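Local coordinates for WbbM protein (Klebsiella pneumoniae, PDB 6U4B) that is a trimeric, bifunctional glycosyltransferase that acts as an O-antigen polymerase, its two sugar-transferring activities carried on one chain, at residues H36-A44 / S286-L294; K48-N56 / C63-F74. All coordinates share one frame; numbering follows the deposited sequence.

Contact 1: H36-A44 / S286-L294; sequences HKPSAFLNA and SNETFNGAL
The ring of Phe290 has Ser39 N at its edge, in the ring plane, 3.7 Å from Phe290 CD1; Gly292 N sits over the centre of one face, and Pro38 CB comes obliquely against CD1 from the other side of the ring plane. The Phe41 ring carries Ser39 O on one face, 3.5 Å above the plane toward the rim. Two loops meet here: 36-44, after strand 29-35 of the DUF4422 region, and 286-294, which leads from strand 277-285 of the same sheet toward strand 302-309 of the glycosyltransferase family 8 region. Glycine suits position 292 because its bare CA packs 4.0 Å from Phe41 CE1. At the loop edge Glu288 reaches Lys37 through a long salt bridge, OE1 to NZ 3.7 Å, while OE2 is held by Arg104 and Tyr103. Asparagine suits position 291 because one amide both accepts and donates. With Asn291 CG between its backbone N and carbonyl carbon (chi1 65°), the amide lies beside the Phe41 backbone and fixes both its polar groups. Asn291 OD1 takes Phe41 N at 2.7 Å, the donor tilted 25° from the carbonyl plane, and Asn291 ND2 returns a nearly straight bond to a lone pair of Phe41 O at 3.0 Å.

Contact 2: K48-N56 / C63-F74; sequences KPLHVGKAN and CPGDDTGDNISF
A type II beta turn, His51 to Lys54, follows strand 48-51 and is held by a buried carboxylate, that of Asp66. Gly53, at positive phi (63°), suits the turn. Asp66 OD2 accepts from Gly53 N at 2.7 Å and Asp66 OD1 from Lys54 N at 3.2 Å, both on the syn side, so the two oxygens grip successive backbone amides. Ser73 OG donates to Asp66 OD1 from above the carboxylate plane at 2.6 Å and accepts from Ala55 N at 3.0 Å; a hydroxyl can do both, and it links the carboxylate to the 3-10 segment 54-56. Thr83 also bonds OD2, so both oxygens of the buried carboxylate are supplied with hydrogen-bond donors, which would probably stabilise its negative charge. Before the turn, His51 forms a single beta bridge with Gly65: His51 N binds Pro64 O at 2.7 Å, and Asp66 N reaches His51 O from above the carbonyl plane. Gly65, without a side chain, lets Lys54 CD come within 3.6 Å of its CA. Lys54 CG lies anti to the backbone N (chi1 -171°), carrying the chain past Asp67; NZ pairs with Glu60 and is joined to Asp67 OD1 through a water. Asn56 ND2 binds Phe74 O, while its OD1 takes Lys554 of the second subunit. Strand 29-35 pairs in parallel with strand 47-51, and helix 82-91 packs on Leu50 and Val52.

Contact 2 is nested in the chain loop that contact 1 closes, and their centres lie about 17 Å apart. The Phe41 ring joins them: its CD2 meets Pro49 CB at 3.5 Å and its CZ meets Cys63 CB at 3.8 Å, so one aromatic side chain touches both segments of contact 2 while its backbone is bound in contact 1. His35, the last residue of strand 29-35, meets both contacts, its ring edge-to-face with Phe41 and its side chain against Pro49. Segment 286-294 of contact 1 runs on toward the second large sheet and is bound on the way by Arg397; contact 2 reaches another subunit. Neither is near the magnesium site of Asp406, Asp408 and His560.

Contact 1: H36-A44 / S286-L294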
loop_
_atom_site.group_PDB
_atom_site.type_symbol
_atom_site.label_atom_id
_atom_site.label_comp_id
_atom_site.label_asym_id
_atom_site.label_seq_id
_atom_site.Cartn_x
_atom_site.Cartn_y
_atom_site.Cartn_z
ATOM N N HIS A 36 37.673 2.338 -11.754
ATOM C CA HIS A 36 36.562 3.011 -11.095
ATOM C C HIS A 36 35.428 3.344 -12.054
ATOM O O HIS A 36 34.396 3.868 -11.617
ATOM C CB HIS A 36 37.048 4.293 -10.402
ATOM C CG HIS A 36 37.419 5.391 -11.349
ATOM N ND1 HIS A 36 38.618 5.418 -12.028
ATOM C CD2 HIS A 36 36.747 6.505 -11.727
ATOM C CE1 HIS A 36 38.668 6.500 -12.785
ATOM N NE2 HIS A 36 37.544 7.176 -12.621
ATOM N N LYS A 37 35.591 3.061 -13.340
ATOM C CA LYS A 37 34.548 3.280 -14.333
ATOM C C LYS A 37 34.782 2.292 -15.465
ATOM O O LYS A 37 35.824 1.633 -15.517
ATOM C CB LYS A 37 34.560 4.724 -14.849
ATOM C CG LYS A 37 35.829 5.144 -15.565
ATOM C CD LYS A 37 35.585 6.422 -16.354
ATOM C CE LYS A 37 36.818 7.312 -16.385
ATOM N NZ LYS A 37 36.552 8.571 -17.139
ATOM N N PRO A 38 33.800 2.142 -16.379
ATOM C CA PRO A 38 34.031 1.283 -17.552
ATOM C C PRO A 38 35.296 1.666 -18.305
ATOM O O PRO A 38 35.412 2.784 -18.815
ATOM C CB PRO A 38 32.776 1.508 -18.402
ATOM C CG PRO A 38 31.718 1.828 -17.395
ATOM C CD PRO A 38 32.405 2.614 -16.317
ATOM N N SER A 39 36.255 0.746 -18.363
ATOM C CA SER A 39 37.556 1.027 -18.947
ATOM C C SER A 39 38.187 -0.278 -19.405
ATOM O O SER A 39 37.907 -1.345 -18.852
ATOM C CB SER A 39 38.469 1.752 -17.951
ATOM O OG SER A 39 38.444 1.117 -16.685
ATOM N N ALA A 40 39.055 -0.174 -20.411
ATOM C CA ALA A 40 39.570 -1.351 -21.100
ATOM C C ALA A 40 40.352 -2.260 -20.160
ATOM O O ALA A 40 41.087 -1.798 -19.281
ATOM C CB ALA A 40 40.458 -0.926 -22.271
ATOM N N PHE A 41 40.195 -3.565 -20.363
ATOM C CA PHE A 41 40.873 -4.582 -19.570
ATOM C C PHE A 41 42.013 -5.197 -20.368
ATOM O O PHE A 41 41.893 -5.417 -21.577
ATOM C CB PHE A 41 39.898 -5.680 -19.145
ATOM C CG PHE A 41 38.785 -5.201 -18.258
ATOM C CD1 PHE A 41 37.480 -5.607 -18.483
ATOM C CD2 PHE A 41 39.046 -4.354 -17.191
ATOM C CE1 PHE A 41 36.451 -5.169 -17.663
ATOM C CE2 PHE A 41 38.021 -3.915 -16.368
ATOM C CZ PHE A 41 36.722 -4.324 -16.604
ATOM N N LEU A 42 43.118 -5.476 -19.684
ATOM C CA LEU A 42 44.227 -6.171 -20.318
ATOM C C LEU A 42 43.863 -7.631 -20.560
ATOM O O LEU A 42 43.165 -8.263 -19.764
ATOM C CB LEU A 42 45.482 -6.072 -19.451
ATOM C CG LEU A 42 46.070 -4.665 -19.350
ATOM C CD1 LEU A 42 47.215 -4.620 -18.347
ATOM C CD2 LEU A 42 46.529 -4.189 -20.719
ATOM N N ASN A 43 44.355 -8.171 -21.674
ATOM C CA ASN A 43 43.925 -9.493 -22.114
ATOM C C ASN A 43 44.617 -10.633 -21.383
ATOM O O ASN A 43 44.077 -11.744 -21.358
ATOM C CB ASN A 43 44.152 -9.650 -23.618
ATOM C CG ASN A 43 43.207 -8.805 -24.439
ATOM O OD1 ASN A 43 42.049 -8.609 -24.066
ATOM N ND2 ASN A 43 43.693 -8.294 -25.563
ATOM N N ALA A 44 45.786 -10.399 -20.798
ATOM C CA ALA A 44 46.524 -11.491 -20.179
ATOM C C ALA A 44 45.780 -12.012 -18.956
ATOM O O ALA A 44 45.255 -11.241 -18.147
ATOM C CB ALA A 44 47.933 -11.039 -19.797
ATOM N N SER A 286 46.625 7.100 -23.732
ATOM C CA SER A 286 46.043 8.426 -23.905
ATOM C C SER A 286 44.568 8.396 -24.287
ATOM O O SER A 286 43.875 9.400 -24.088
ATOM C CB SER A 286 46.835 9.209 -24.955
ATOM O OG SER A 286 47.138 8.398 -26.076
ATOM N N ASN A 287 44.068 7.284 -24.821
ATOM C CA ASN A 287 42.675 7.174 -25.241
ATOM C C ASN A 287 42.006 6.047 -24.468
ATOM O O ASN A 287 42.386 4.880 -24.610
ATOM C CB ASN A 287 42.569 6.929 -26.749
ATOM C CG ASN A 287 43.000 8.130 -27.566
ATOM O OD1 ASN A 287 42.705 9.273 -27.215
ATOM N ND2 ASN A 287 43.703 7.877 -28.665
ATOM N N GLU A 288 41.006 6.394 -23.664
ATOM C CA GLU A 288 40.273 5.392 -22.906
ATOM C C GLU A 288 39.261 4.694 -23.805
ATOM O O GLU A 288 38.583 5.334 -24.615
ATOM C CB GLU A 288 39.567 6.035 -21.712
ATOM C CG GLU A 288 39.317 5.082 -20.556
ATOM C CD GLU A 288 38.739 5.783 -19.343
ATOM O OE1 GLU A 288 37.523 5.639 -19.093
ATOM O OE2 GLU A 288 39.502 6.486 -18.646
ATOM N N THR A 289 39.179 3.374 -23.671
ATOM C CA THR A 289 38.211 2.557 -24.391
ATOM C C THR A 289 37.509 1.639 -23.397
ATOM O O THR A 289 37.786 1.664 -22.194
ATOM C CB THR A 289 38.885 1.745 -25.506
ATOM O OG1 THR A 289 39.863 0.873 -24.929
ATOM C CG2 THR A 289 39.569 2.666 -26.510
ATOM N N PHE A 290 36.583 0.825 -23.902
ATOM C CA PHE A 290 35.901 -0.172 -23.088
ATOM C C PHE A 290 35.747 -1.450 -23.891
ATOM O O PHE A 290 35.260 -1.419 -25.025
ATOM C CB PHE A 290 34.529 0.326 -22.620
ATOM C CG PHE A 290 33.698 -0.734 -21.955
ATOM C CD1 PHE A 290 33.950 -1.113 -20.644
ATOM C CD2 PHE A 290 32.669 -1.357 -22.649
ATOM C CE1 PHE A 290 33.188 -2.092 -20.034
ATOM C CE2 PHE A 290 31.904 -2.337 -22.049
ATOM C CZ PHE A 290 32.160 -2.707 -20.739
ATOM N N ASN A 291 36.156 -2.574 -23.292
ATOM C CA ASN A 291 36.124 -3.867 -23.963
ATOM C C ASN A 291 35.497 -4.962 -23.107
ATOM O O ASN A 291 35.536 -6.135 -23.501
ATOM C CB ASN A 291 37.540 -4.290 -24.399
ATOM C CG ASN A 291 38.475 -4.546 -23.216
ATOM O OD1 ASN A 291 38.186 -4.170 -22.073
ATOM N ND2 ASN A 291 39.610 -5.170 -23.493
ATOM N N GLY A 292 34.920 -4.614 -21.959
ATOM C CA GLY A 292 34.357 -5.591 -21.053
ATOM C C GLY A 292 32.971 -6.065 -21.459
ATOM O O GLY A 292 32.444 -5.747 -22.527
ATOM N N ALA A 293 32.380 -6.858 -20.568
ATOM C CA ALA A 293 31.055 -7.428 -20.769
ATOM C C ALA A 293 30.482 -7.797 -19.409
ATOM O O ALA A 293 31.227 -8.033 -18.453
ATOM C CB ALA A 293 31.096 -8.655 -21.688
ATOM N N LEU A 294 29.155 -7.849 -19.332
ATOM C CA LEU A 294 28.476 -8.177 -18.087
ATOM C C LEU A 294 28.270 -9.680 -17.976
ATOM O O LEU A 294 27.885 -10.340 -18.944
ATOM C CB LEU A 294 27.134 -7.453 -17.995
ATOM C CG LEU A 294 27.248 -5.940 -17.824
ATOM C CD1 LEU A 294 25.877 -5.298 -17.769
ATOM C CD2 LEU A 294 28.049 -5.607 -16.571
#

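Contact 2: K48-N56 / C63-F74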
loop_
_atom_site.group_PDB
_atom_site.type_symbol
_atom_site.label_atom_id
_atom_site.label_comp_id
_atom_site.label_asym_id
_atom_site.label_seq_id
_atom_site.Cartn_x
_atom_site.Cartn_y
_atom_site.Cartn_z
ATOM N N LYS A 48 44.371 -9.244 -13.174
ATOM C CA LYS A 48 43.015 -9.334 -12.642
ATOM C C LYS A 48 42.470 -7.935 -12.397
ATOM O O LYS A 48 42.988 -7.220 -11.527
ATOM C CB LYS A 48 42.998 -10.149 -11.346
ATOM C CG LYS A 48 43.654 -11.520 -11.457
ATOM C CD LYS A 48 42.784 -12.523 -12.207
ATOM C CE LYS A 48 41.651 -13.046 -11.332
ATOM N NZ LYS A 48 40.923 -14.176 -11.978
ATOM N N PRO A 49 41.450 -7.493 -13.130
ATOM C CA PRO A 49 40.896 -6.155 -12.888
ATOM C C PRO A 49 40.010 -6.122 -11.652
ATOM O O PRO A 49 39.299 -7.083 -11.342
ATOM C CB PRO A 49 40.090 -5.875 -14.161
ATOM C CG PRO A 49 39.713 -7.232 -14.670
ATOM C CD PRO A 49 40.856 -8.144 -14.311
ATOM N N LEU A 50 40.065 -4.999 -10.939
ATOM C CA LEU A 50 39.266 -4.787 -9.740
ATOM C C LEU A 50 38.554 -3.447 -9.835
ATOM O O LEU A 50 39.160 -2.440 -10.217
ATOM C CB LEU A 50 40.127 -4.832 -8.469
ATOM C CG LEU A 50 40.635 -6.201 -8.015
ATOM C CD1 LEU A 50 41.538 -6.055 -6.801
ATOM C CD2 LEU A 50 39.474 -7.133 -7.712
ATOM N N HIS A 51 37.270 -3.448 -9.493
ATOM C CA HIS A 51 36.476 -2.228 -9.383
ATOM C C HIS A 51 36.678 -1.694 -7.969
ATOM O O HIS A 51 36.021 -2.139 -7.025
ATOM C CB HIS A 51 35.010 -2.525 -9.687
ATOM C CG HIS A 51 34.110 -1.330 -9.616
ATOM N ND1 HIS A 51 32.759 -1.406 -9.882
ATOM C CD2 HIS A 51 34.359 -0.034 -9.313
ATOM C CE1 HIS A 51 32.216 -0.210 -9.745
ATOM N NE2 HIS A 51 33.165 0.641 -9.399
ATOM N N VAL A 52 37.595 -0.744 -7.815
ATOM C CA VAL A 52 37.915 -0.227 -6.489
ATOM C C VAL A 52 36.844 0.766 -6.060
ATOM O O VAL A 52 36.229 1.452 -6.887
ATOM C CB VAL A 52 39.323 0.405 -6.457
ATOM C CG1 VAL A 52 40.368 -0.632 -6.829
ATOM C CG2 VAL A 52 39.400 1.618 -7.374
ATOM N N GLY A 53 36.609 0.835 -4.751
ATOM C CA GLY A 53 35.539 1.672 -4.236
ATOM C C GLY A 53 34.160 1.256 -4.695
ATOM O O GLY A 53 33.261 2.099 -4.788
ATOM N N LYS A 54 33.964 -0.033 -4.986
ATOM C CA LYS A 54 32.669 -0.487 -5.481
ATOM C C LYS A 54 31.588 -0.401 -4.412
ATOM O O LYS A 54 30.406 -0.275 -4.749
ATOM C CB LYS A 54 32.778 -1.920 -6.014
ATOM C CG LYS A 54 31.526 -2.401 -6.751
ATOM C CD LYS A 54 31.740 -3.754 -7.424
ATOM C CE LYS A 54 30.531 -4.147 -8.260
ATOM N NZ LYS A 54 29.330 -4.403 -7.419
ATOM N N ALA A 55 31.968 -0.454 -3.132
ATOM C CA ALA A 55 30.995 -0.298 -2.057
ATOM C C ALA A 55 30.292 1.053 -2.104
ATOM O O ALA A 55 29.172 1.178 -1.593
ATOM C CB ALA A 55 31.672 -0.484 -0.696
ATOM N N ASN A 56 30.923 2.065 -2.690
ATOM C CA ASN A 56 30.312 3.380 -2.826
ATOM C C ASN A 56 29.670 3.596 -4.192
ATOM O O ASN A 56 29.081 4.657 -4.427
ATOM C CB ASN A 56 31.351 4.474 -2.563
ATOM C CG ASN A 56 31.939 4.400 -1.163
ATOM O OD1 ASN A 56 31.369 3.782 -0.266
ATOM N ND2 ASN A 56 33.091 5.039 -0.972
ATOM N N CYS A 63 33.995 -6.189 -13.935
ATOM C CA CYS A 63 35.016 -6.915 -13.197
ATOM C C CYS A 63 34.601 -6.951 -11.733
ATOM O O CYS A 63 33.752 -6.158 -11.306
ATOM C CB CYS A 63 36.398 -6.266 -13.361
ATOM S SG CYS A 63 36.536 -4.604 -12.661
ATOM N N PRO A 64 35.157 -7.873 -10.947
ATOM C CA PRO A 64 34.813 -7.920 -9.521
ATOM C C PRO A 64 35.256 -6.656 -8.803
ATOM O O PRO A 64 36.153 -5.930 -9.243
ATOM C CB PRO A 64 35.578 -9.147 -9.004
ATOM C CG PRO A 64 35.844 -9.973 -10.226
ATOM C CD PRO A 64 36.021 -8.998 -11.342
ATOM N N GLY A 65 34.603 -6.393 -7.673
ATOM C CA GLY A 65 34.923 -5.233 -6.875
ATOM C C GLY A 65 35.899 -5.552 -5.758
ATOM O O GLY A 65 36.291 -6.693 -5.527
ATOM N N ASP A 66 36.300 -4.498 -5.054
ATOM C CA ASP A 66 37.130 -4.616 -3.864
ATOM C C ASP A 66 36.299 -4.692 -2.585
ATOM O O ASP A 66 36.832 -4.445 -1.499
ATOM C CB ASP A 66 38.100 -3.434 -3.777
ATOM C CG ASP A 66 37.380 -2.100 -3.691
ATOM O OD1 ASP A 66 36.149 -2.067 -3.915
ATOM O OD2 ASP A 66 38.033 -1.082 -3.396
ATOM N N ASP A 67 35.007 -5.027 -2.690
ATOM C CA ASP A 67 34.074 -4.886 -1.576
ATOM C C ASP A 67 33.476 -6.216 -1.129
ATOM O O ASP A 67 32.383 -6.230 -0.554
ATOM C CB ASP A 67 32.959 -3.902 -1.944
ATOM C CG ASP A 67 32.166 -4.350 -3.152
ATOM O OD1 ASP A 67 32.702 -5.146 -3.956
ATOM O OD2 ASP A 67 31.010 -3.903 -3.305
ATOM N N THR A 68 34.159 -7.329 -1.373
ATOM C CA THR A 68 33.708 -8.627 -0.898
ATOM C C THR A 68 34.640 -9.127 0.195
ATOM O O THR A 68 35.822 -8.772 0.237
ATOM C CB THR A 68 33.634 -9.648 -2.035
ATOM O OG1 THR A 68 34.882 -9.676 -2.740
ATOM C CG2 THR A 68 32.502 -9.296 -3.001
ATOM N N GLY A 69 34.090 -9.947 1.086
ATOM C CA GLY A 69 34.853 -10.433 2.217
ATOM C C GLY A 69 35.386 -9.292 3.067
ATOM O O GLY A 69 34.778 -8.224 3.188
ATOM N N ASP A 70 36.552 -9.527 3.665
ATOM C CA ASP A 70 37.228 -8.526 4.487
ATOM C C ASP A 70 37.806 -7.443 3.579
ATOM O O ASP A 70 38.717 -7.708 2.789
ATOM C CB ASP A 70 38.317 -9.202 5.315
ATOM C CG ASP A 70 38.993 -8.258 6.288
ATOM O OD1 ASP A 70 38.581 -7.081 6.386
ATOM O OD2 ASP A 70 39.944 -8.704 6.963
ATOM N N ASN A 71 37.291 -6.220 3.695
ATOM C CA ASN A 71 37.604 -5.182 2.724
ATOM C C ASN A 71 37.430 -3.809 3.355
ATOM O O ASN A 71 36.781 -3.656 4.392
ATOM C CB ASN A 71 36.709 -5.297 1.487
ATOM C CG ASN A 71 35.279 -4.878 1.768
ATOM O OD1 ASN A 71 34.913 -3.716 1.587
ATOM N ND2 ASN A 71 34.464 -5.822 2.222
ATOM N N ILE A 72 38.006 -2.801 2.694
ATOM C CA ILE A 72 37.876 -1.406 3.109
ATOM C C ILE A 72 37.418 -0.569 1.921
ATOM O O ILE A 72 37.858 0.573 1.744
ATOM C CB ILE A 72 39.197 -0.859 3.683
ATOM C CG1 ILE A 72 40.339 -1.035 2.679
ATOM C CG2 ILE A 72 39.528 -1.529 5.015
ATOM C CD1 ILE A 72 41.621 -0.334 3.092
ATOM N N SER A 73 36.513 -1.123 1.112
ATOM C CA SER A 73 36.137 -0.481 -0.145
ATOM C C SER A 73 35.569 0.917 0.078
ATOM O O SER A 73 35.851 1.837 -0.699
ATOM C CB SER A 73 35.130 -1.353 -0.893
ATOM O OG SER A 73 34.749 -0.758 -2.122
ATOM N N PHE A 74 34.774 1.102 1.135
ATOM C CA PHE A 74 34.173 2.411 1.369
ATOM C C PHE A 74 35.212 3.482 1.683
ATOM O O PHE A 74 34.916 4.672 1.536
ATOM C CB PHE A 74 33.130 2.328 2.493
ATOM C CG PHE A 74 33.720 2.218 3.875
ATOM C CD1 PHE A 74 34.075 0.985 4.399
ATOM C CD2 PHE A 74 33.903 3.350 4.656
ATOM C CE1 PHE A 74 34.616 0.885 5.673
ATOM C CE2 PHE A 74 34.442 3.256 5.931
ATOM C CZ PHE A 74 34.797 2.022 6.441
HETATM O O HOH W 1 31.902 -3.756 -11.337
HETATM O O HOH W 2 28.676 -3.023 -4.680
HETATM O O HOH W 3 30.829 -6.592 -5.603
#